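PDB 2IPQ: hypothetical protein STY4665, which is of unknown function but, as a TraI-like C-terminal domain of a putative conjugal-transfer nickase/helicase family, may serve in DNA transfer between bacteria. Local coordinates for residues A[90-95]-A[107-112]; A[35-40]-A[125-130]. All coordinates share one frame; numbering follows the deposited sequence. Where two conformers were deposited one is given.

Contact 1: residues A[90-95]-A[107-112]; sequences FWQCCL and KLTGYL
Trp91 and Gly110 face each other as a hydrogen-bonded pair in the antiparallel beta hairpin formed by strands 91-96 and 105-114. Trp91 N binds Gly110 O at 3.0 Å with a nearly linear N-H...O angle of 165°, and Gly110 N returns a bond to Trp91 O; Cys93 and Leu108, the next hydrogen-bonded pair, repeat this exchange. Gly110 has no side chain to set against the indole; the contact comes from Leu112, two residues on, whose CD1 lies over one face, 3.8 Å from the centroid of the five-membered ring of Trp91, in a CH-pi contact. A large flat ring suits this buried position, where Val133 of the neighbouring edge strand also touches it and Arg88 adds a cation-pi contact. Leu108, on the same face of the sheet, brings CD1 to 3.9 Å from Leu95 CB; the two leucine side chains cross obliquely, apolar against apolar. Beside Trp91, with chi1 near -66°, the Phe90 side chain lies alongside that of Tyr111, pointing the same way, the ring planes inclined at 41° in an oblique pair. The Tyr111 hydroxyl is bound by Gln73 and Glu77 of helix 68-77, while Phe90 CE1 sits over one face of the phenol, 3.6 Å from Tyr111 CZ.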
ATOM      1  N   PHE A  90       5.615  -2.042  10.068  1.00 44.45           N
ATOM      2  CA  PHE A  90       5.430  -3.074   9.037  1.00 45.68           C
ATOM      3  C   PHE A  90       4.548  -4.220   9.506  1.00 45.81           C
ATOM      4  O   PHE A  90       4.752  -4.757  10.582  1.00 47.65           O
ATOM      5  CB  PHE A  90       6.790  -3.632   8.569  1.00 44.40           C
ATOM      6  CG  PHE A  90       7.638  -2.628   7.861  1.00 46.69           C
ATOM      7  CD1 PHE A  90       7.261  -2.144   6.627  1.00 47.59           C
ATOM      8  CD2 PHE A  90       8.817  -2.146   8.438  1.00 48.97           C
ATOM      9  CE1 PHE A  90       8.037  -1.193   5.962  1.00 49.62           C
ATOM     10  CE2 PHE A  90       9.601  -1.195   7.776  1.00 49.57           C
ATOM     11  CZ  PHE A  90       9.202  -0.722   6.526  1.00 47.39           C
ATOM     12  N   TRP A  91       3.581  -4.618   8.684  1.00 45.62           N
ATOM     13  CA  TRP A  91       2.829  -5.834   8.936  1.00 45.58           C
ATOM     14  C   TRP A  91       3.131  -6.904   7.872  1.00 49.35           C
ATOM     15  O   TRP A  91       3.363  -6.596   6.680  1.00 48.01           O
ATOM     16  CB  TRP A  91       1.322  -5.529   8.954  1.00 46.70           C
ATOM     17  CG  TRP A  91       0.815  -4.965  10.256  1.00 40.28           C
ATOM     18  CD1 TRP A  91       0.134  -5.644  11.236  1.00 40.40           C
ATOM     19  CD2 TRP A  91       0.942  -3.607  10.720  1.00 44.56           C
ATOM     20  NE1 TRP A  91      -0.156  -4.794  12.285  1.00 46.32           N
ATOM     21  CE2 TRP A  91       0.326  -3.541  11.995  1.00 45.34           C
ATOM     22  CE3 TRP A  91       1.523  -2.446  10.188  1.00 42.97           C
ATOM     23  CZ2 TRP A  91       0.272  -2.355  12.745  1.00 46.65           C
ATOM     24  CZ3 TRP A  91       1.475  -1.275  10.937  1.00 46.20           C
ATOM     25  CH2 TRP A  91       0.846  -1.237  12.199  1.00 44.24           C
ATOM     26  N   GLN A  92       3.137  -8.166   8.294  0.70 48.51           N
ATOM     27  CA  GLN A  92       3.163  -9.259   7.338  0.70 48.94           C
ATOM     28  C   GLN A  92       1.786  -9.695   6.927  0.70 47.41           C
ATOM     29  O   GLN A  92       0.833  -9.638   7.711  0.70 47.31           O
ATOM     30  CB  GLN A  92       3.885 -10.461   7.911  0.70 49.74           C
ATOM     31  CG  GLN A  92       5.360 -10.264   7.971  0.70 56.93           C
ATOM     32  CD  GLN A  92       5.929 -10.921   9.182  0.70 61.22           C
ATOM     33  OE1 GLN A  92       5.946 -12.156   9.277  0.70 60.56           O
ATOM     34  NE2 GLN A  92       6.388 -10.106  10.136  0.70 56.15           N
ATOM     35  N   CYS A  93       1.693 -10.150   5.687  1.00 46.48           N
ATOM     36  CA  CYS A  93       0.430 -10.601   5.134  1.00 47.58           C
ATOM     37  C   CYS A  93       0.741 -11.813   4.297  1.00 47.97           C
ATOM     38  O   CYS A  93       1.869 -11.954   3.806  1.00 48.07           O
ATOM     39  CB  CYS A  93      -0.154  -9.524   4.230  1.00 48.67           C
ATOM     40  SG  CYS A  93      -0.571  -8.001   5.132  1.00 62.81           S
ATOM     41  N   CYS A  94      -0.248 -12.680   4.150  1.00 46.80           N
ATOM     42  CA  CYS A  94      -0.189 -13.760   3.199  1.00 48.84           C
ATOM     43  C   CYS A  94      -1.034 -13.333   2.016  1.00 47.67           C
ATOM     44  O   CYS A  94      -2.204 -12.989   2.180  1.00 45.02           O
ATOM     45  CB  CYS A  94      -0.807 -15.043   3.788  1.00 49.58           C
ATOM     46  SG  CYS A  94       0.059 -15.657   5.224  1.00 54.15           S
ATOM     47  N   LEU A  95      -0.460 -13.361   0.826  1.00 47.54           N
ATOM     48  CA  LEU A  95      -1.294 -13.150  -0.359  1.00 47.10           C
ATOM     49  C   LEU A  95      -1.602 -14.446  -1.052  1.00 44.87           C
ATOM     50  O   LEU A  95      -0.696 -15.075  -1.586  1.00 46.40           O
ATOM     51  CB  LEU A  95      -0.622 -12.171  -1.321  1.00 45.24           C
ATOM     52  CG  LEU A  95      -1.311 -11.935  -2.662  1.00 49.49           C
ATOM     53  CD1 LEU A  95      -2.522 -11.024  -2.481  1.00 47.51           C
ATOM     54  CD2 LEU A  95      -0.316 -11.345  -3.644  1.00 51.50           C
ATOM     55  N   LYS A 107       4.177 -14.524   0.877  1.00 43.32           N
ATOM     56  CA  LYS A 107       4.261 -13.744   2.084  1.00 45.00           C
ATOM     57  C   LYS A 107       4.807 -12.377   1.745  1.00 45.12           C
ATOM     58  O   LYS A 107       5.801 -12.266   1.024  1.00 46.68           O
ATOM     59  CB  LYS A 107       5.133 -14.455   3.106  1.00 44.66           C
ATOM     60  CG  LYS A 107       4.455 -14.515   4.445  1.00 49.00           C
ATOM     61  CD  LYS A 107       4.213 -15.902   4.842  1.00 41.17           C
ATOM     62  CE  LYS A 107       2.926 -16.003   5.644  1.00 49.92           C
ATOM     63  NZ  LYS A 107       2.249 -17.324   5.325  1.00 50.92           N
ATOM     64  N   LEU A 108       4.140 -11.339   2.244  1.00 43.90           N
ATOM     65  CA  LEU A 108       4.472  -9.975   1.909  1.00 43.83           C
ATOM     66  C   LEU A 108       4.586  -9.174   3.208  1.00 45.78           C
ATOM     67  O   LEU A 108       4.043  -9.569   4.238  1.00 43.17           O
ATOM     68  CB  LEU A 108       3.328  -9.360   1.092  1.00 43.43           C
ATOM     69  CG  LEU A 108       2.901  -9.917  -0.260  1.00 47.18           C
ATOM     70  CD1 LEU A 108       1.671  -9.116  -0.706  1.00 47.53           C
ATOM     71  CD2 LEU A 108       4.061  -9.802  -1.255  1.00 49.32           C
ATOM     72  N   THR A 109       5.281  -8.044   3.140  1.00 45.25           N
ATOM     73  CA  THR A 109       5.275  -7.056   4.225  1.00 47.98           C
ATOM     74  C   THR A 109       5.043  -5.666   3.638  1.00 47.19           C
ATOM     75  O   THR A 109       5.288  -5.441   2.452  1.00 44.48           O
ATOM     76  CB  THR A 109       6.543  -7.126   5.167  1.00 47.67           C
ATOM     77  OG1 THR A 109       7.304  -5.936   5.097  1.00 58.29           O
ATOM     78  CG2 THR A 109       7.426  -8.298   4.858  1.00 46.37           C
ATOM     79  N   GLY A 110       4.546  -4.749   4.463  1.00 47.69           N
ATOM     80  CA  GLY A 110       4.331  -3.394   4.012  1.00 46.51           C
ATOM     81  C   GLY A 110       3.565  -2.596   5.034  1.00 45.38           C
ATOM     82  O   GLY A 110       3.439  -2.990   6.173  1.00 43.46           O
ATOM     83  N   TYR A 111       3.033  -1.475   4.586  1.00 45.41           N
ATOM     84  CA  TYR A 111       2.473  -0.465   5.455  1.00 45.78           C
ATOM     85  C   TYR A 111       0.986  -0.671   5.527  1.00 44.73           C
ATOM     86  O   TYR A 111       0.381  -1.153   4.575  1.00 45.56           O
ATOM     87  CB  TYR A 111       2.757   0.907   4.844  1.00 46.12           C
ATOM     88  CG  TYR A 111       4.219   1.302   4.866  1.00 47.66           C
ATOM     89  CD1 TYR A 111       4.994   1.299   3.687  1.00 50.56           C
ATOM     90  CD2 TYR A 111       4.832   1.681   6.055  1.00 50.41           C
ATOM     91  CE1 TYR A 111       6.375   1.682   3.714  1.00 47.19           C
ATOM     92  CE2 TYR A 111       6.188   2.061   6.097  1.00 49.47           C
ATOM     93  CZ  TYR A 111       6.949   2.057   4.929  1.00 53.01           C
ATOM     94  OH  TYR A 111       8.281   2.431   5.001  1.00 50.03           O
ATOM     95  N   LEU A 112       0.397  -0.299   6.650  1.00 43.54           N
ATOM     96  CA  LEU A 112      -1.040  -0.071   6.734  1.00 45.06           C
ATOM     97  C   LEU A 112      -1.374   1.412   6.765  1.00 44.40           C
ATOM     98  O   LEU A 112      -0.785   2.169   7.523  1.00 46.99           O
ATOM     99  CB  LEU A 112      -1.603  -0.731   7.999  1.00 45.36           C
ATOM    100  CG  LEU A 112      -1.635  -2.270   7.994  1.00 45.59           C
ATOM    101  CD1 LEU A 112      -2.288  -2.692   9.263  1.00 44.15           C
ATOM    102  CD2 LEU A 112      -2.417  -2.759   6.838  1.00 41.18           C
TER

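Contact 2: residues A[35-40]-A[125-130]; sequences LTCGFV and PDDSLF
Leu35 packs against Pro125 where the hairpin of strands 33-36 and 39-43, closed by a two-residue type I' turn from Thr36 to Phe39, meets the irregular loop that leads into strand 131-133. The close-packed part is the leucine. Its side chain crosses the proline ring at about a right angle, Leu35 CD2 lying 3.8 Å from Pro125 CG and 3.5 Å from Pro125 O. Val26, Met115 and Tyr119 also touch Leu35, so a branched aliphatic side chain suits this buried site, and the compact ring of Pro125 offers it an apolar surface from the loop.

The backbone secures the same place. Ser128 N donates to Leu35 O over 2.8 Å, in a nearly straight bond with an angle of 168° at the hydrogen. Ser128 has its OG anti to its own N (chi1 -176°), where it accepts from the N-H of Phe130, two residues on, in an ST turn; that oxygen is also hydrogen-bonded to His34. A small hydroxyl side chain can thus brace the loop internally while joining it to strand 33-36.

Toward solvent the packing gives way to polar contact. Cys37 is exposed at the turn, where both it and Gly38 have positive phi, as a type I' turn requires; glycine readily adopts such angles. Here the loop contributes the carboxylate of Asp127, a short acidic side chain able to receive a backbone N-H of the turn. The bond is long, and the donor stands well above the carboxylate plane: Cys37 N lies 3.3 Å from Asp127 OD2.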
ATOM      1  N   LEU A  35      -7.145  -3.587   0.228  1.00 50.66           N
ATOM      2  CA  LEU A  35      -7.979  -3.079   1.324  1.00 50.48           C
ATOM      3  C   LEU A  35      -8.270  -4.172   2.340  1.00 52.80           C
ATOM      4  O   LEU A  35      -8.569  -5.317   1.954  1.00 52.70           O
ATOM      5  CB  LEU A  35      -9.295  -2.554   0.764  1.00 48.04           C
ATOM      6  CG  LEU A  35      -9.179  -1.103   0.287  1.00 53.85           C
ATOM      7  CD1 LEU A  35      -8.510  -1.042  -1.068  1.00 50.54           C
ATOM      8  CD2 LEU A  35     -10.527  -0.385   0.297  1.00 54.20           C
ATOM      9  N   THR A  36      -8.196  -3.831   3.626  1.00 53.91           N
ATOM     10  CA  THR A  36      -8.447  -4.807   4.686  1.00 55.50           C
ATOM     11  C   THR A  36      -8.859  -4.201   6.012  1.00 52.80           C
ATOM     12  O   THR A  36      -8.096  -3.483   6.621  1.00 54.77           O
ATOM     13  CB  THR A  36      -7.210  -5.670   4.975  1.00 57.87           C
ATOM     14  OG1 THR A  36      -6.613  -6.088   3.734  1.00 68.24           O
ATOM     15  CG2 THR A  36      -7.608  -6.910   5.783  1.00 60.07           C
ATOM     16  N   CYS A  37     -10.083  -4.492   6.434  0.50 51.90           N
ATOM     17  CA  CYS A  37     -10.565  -4.200   7.793  0.50 50.59           C
ATOM     18  C   CYS A  37     -10.238  -2.799   8.303  0.50 49.42           C
ATOM     19  O   CYS A  37      -9.825  -2.653   9.455  0.50 48.26           O
ATOM     20  CB  CYS A  37     -10.037  -5.241   8.778  0.50 50.12           C
ATOM     21  SG  CYS A  37     -10.650  -6.907   8.477  0.50 50.18           S
ATOM     22  N   GLY A  38     -10.420  -1.786   7.451  1.00 47.27           N
ATOM     23  CA  GLY A  38     -10.294  -0.399   7.864  1.00 45.21           C
ATOM     24  C   GLY A  38      -9.018   0.226   7.356  1.00 45.15           C
ATOM     25  O   GLY A  38      -8.766   1.401   7.597  1.00 44.35           O
ATOM     26  N   PHE A  39      -8.213  -0.559   6.649  1.00 44.66           N
ATOM     27  CA  PHE A  39      -6.871  -0.141   6.272  1.00 47.53           C
ATOM     28  C   PHE A  39      -6.576  -0.423   4.810  1.00 49.70           C
ATOM     29  O   PHE A  39      -7.177  -1.330   4.192  1.00 49.68           O
ATOM     30  CB  PHE A  39      -5.828  -0.838   7.158  1.00 47.84           C
ATOM     31  CG  PHE A  39      -5.811  -0.324   8.567  1.00 48.64           C
ATOM     32  CD1 PHE A  39      -5.211   0.889   8.862  1.00 52.71           C
ATOM     33  CD2 PHE A  39      -6.408  -1.043   9.593  1.00 49.99           C
ATOM     34  CE1 PHE A  39      -5.199   1.384  10.167  1.00 50.30           C
ATOM     35  CE2 PHE A  39      -6.405  -0.568  10.891  1.00 52.69           C
ATOM     36  CZ  PHE A  39      -5.800   0.644  11.179  1.00 53.84           C
ATOM     37  N   VAL A  40      -5.655   0.356   4.255  1.00 51.10           N
ATOM     38  CA  VAL A  40      -5.077   0.026   2.973  1.00 51.50           C
ATOM     39  C   VAL A  40      -3.698  -0.567   3.213  1.00 52.16           C
ATOM     40  O   VAL A  40      -2.856   0.069   3.788  1.00 47.49           O
ATOM     41  CB  VAL A  40      -4.981   1.263   2.080  1.00 55.30           C
ATOM     42  CG1 VAL A  40      -4.315   0.898   0.705  1.00 54.78           C
ATOM     43  CG2 VAL A  40      -6.408   1.871   1.868  1.00 55.02           C
ATOM     44  N   PRO A 125     -13.732   0.686  -2.578  1.00 51.90           N
ATOM     45  CA  PRO A 125     -13.865  -0.742  -2.922  1.00 49.54           C
ATOM     46  C   PRO A 125     -14.098  -1.644  -1.719  1.00 46.77           C
ATOM     47  O   PRO A 125     -13.847  -1.251  -0.580  1.00 46.71           O
ATOM     48  CB  PRO A 125     -12.519  -1.084  -3.583  1.00 48.17           C
ATOM     49  CG  PRO A 125     -11.606   0.083  -3.300  1.00 50.75           C
ATOM     50  CD  PRO A 125     -12.471   1.272  -3.067  1.00 50.16           C
ATOM     51  N   ASP A 126     -14.576  -2.853  -1.973  1.00 46.63           N
ATOM     52  CA  ASP A 126     -14.681  -3.854  -0.926  1.00 46.59           C
ATOM     53  C   ASP A 126     -13.293  -4.295  -0.482  1.00 46.59           C
ATOM     54  O   ASP A 126     -12.298  -3.919  -1.106  1.00 44.16           O
ATOM     55  CB  ASP A 126     -15.481  -5.039  -1.422  1.00 48.58           C
ATOM     56  CG  ASP A 126     -16.907  -4.680  -1.691  1.00 52.67           C
ATOM     57  OD1 ASP A 126     -17.546  -4.081  -0.796  1.00 58.73           O
ATOM     58  OD2 ASP A 126     -17.386  -4.986  -2.799  1.00 58.76           O
ATOM     59  N   ASP A 127     -13.225  -5.081   0.591  1.00 45.62           N
ATOM     60  CA  ASP A 127     -11.932  -5.604   1.079  1.00 46.56           C
ATOM     61  C   ASP A 127     -11.343  -6.608   0.099  1.00 44.12           C
ATOM     62  O   ASP A 127     -12.056  -7.116  -0.748  1.00 42.51           O
ATOM     63  CB  ASP A 127     -12.121  -6.270   2.440  1.00 48.32           C
ATOM     64  CG  ASP A 127     -12.233  -5.263   3.578  1.00 54.12           C
ATOM     65  OD1 ASP A 127     -12.001  -4.035   3.368  1.00 50.25           O
ATOM     66  OD2 ASP A 127     -12.559  -5.719   4.697  1.00 62.48           O
ATOM     67  N   SER A 128     -10.049  -6.888   0.215  1.00 43.83           N
ATOM     68  CA  SER A 128      -9.397  -7.853  -0.676  1.00 45.45           C
ATOM     69  C   SER A 128      -9.908  -9.256  -0.390  1.00 45.98           C
ATOM     70  O   SER A 128     -10.186  -9.603   0.767  1.00 45.55           O
ATOM     71  CB  SER A 128      -7.879  -7.851  -0.479  1.00 43.06           C
ATOM     72  OG  SER A 128      -7.284  -8.729  -1.408  1.00 46.68           O
ATOM     73  N   LEU A 129     -10.026 -10.064  -1.435  1.00 43.44           N
ATOM     74  CA  LEU A 129     -10.419 -11.471  -1.253  1.00 44.45           C
ATOM     75  C   LEU A 129      -9.194 -12.378  -1.027  1.00 44.01           C
ATOM     76  O   LEU A 129      -9.327 -13.559  -0.685  1.00 46.44           O
ATOM     77  CB  LEU A 129     -11.219 -11.955  -2.452  1.00 42.41           C
ATOM     78  CG  LEU A 129     -12.632 -11.402  -2.657  1.00 44.23           C
ATOM     79  CD1 LEU A 129     -13.154 -11.977  -3.981  1.00 39.59           C
ATOM     80  CD2 LEU A 129     -13.562 -11.817  -1.515  1.00 39.26           C
ATOM     81  N   PHE A 130      -8.015 -11.801  -1.217  1.00 40.95           N
ATOM     82  CA  PHE A 130      -6.767 -12.539  -1.423  1.00 44.79           C
ATOM     83  C   PHE A 130      -5.752 -12.370  -0.270  1.00 47.58           C
ATOM     84  O   PHE A 130      -4.916 -13.248  -0.013  1.00 48.17           O
ATOM     85  CB  PHE A 130      -6.150 -12.087  -2.748  1.00 43.14           C
ATOM     86  CG  PHE A 130      -7.028 -12.406  -3.954  1.00 41.41           C
ATOM     87  CD1 PHE A 130      -7.792 -11.424  -4.558  1.00 45.32           C
ATOM     88  CD2 PHE A 130      -7.083 -13.681  -4.460  1.00 43.29           C
ATOM     89  CE1 PHE A 130      -8.592 -11.718  -5.652  1.00 49.22           C
ATOM     90  CE2 PHE A 130      -7.876 -13.982  -5.559  1.00 42.68           C
ATOM     91  CZ  PHE A 130      -8.629 -13.002  -6.149  1.00 40.68           C
TER

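Contact 1 is the more buried of the two, pairing two inner strands of the five-stranded antiparallel sheet, whereas contact 2 lies at the surface, where a loop crosses an edge strand. Their chemistry follows: regular reciprocal backbone bonds with aromatic and aliphatic packing in 90-95/107-112, against one backbone bond, one carboxylate bond and a small apolar patch in 35-40/125-130. Strands 105-114 and 39-43 are neighbours in the sheet, and Leu112 CD2 approaches Phe39 CB at 3.9 Å. Strand 91-96 in turn lies next to strand 131-133, and Leu95 CD1 comes within 3.8 Å of Phe130 CB in the loop just before that strand. Along the chain, contact 1 is nested within the long loop that contact 2 closes.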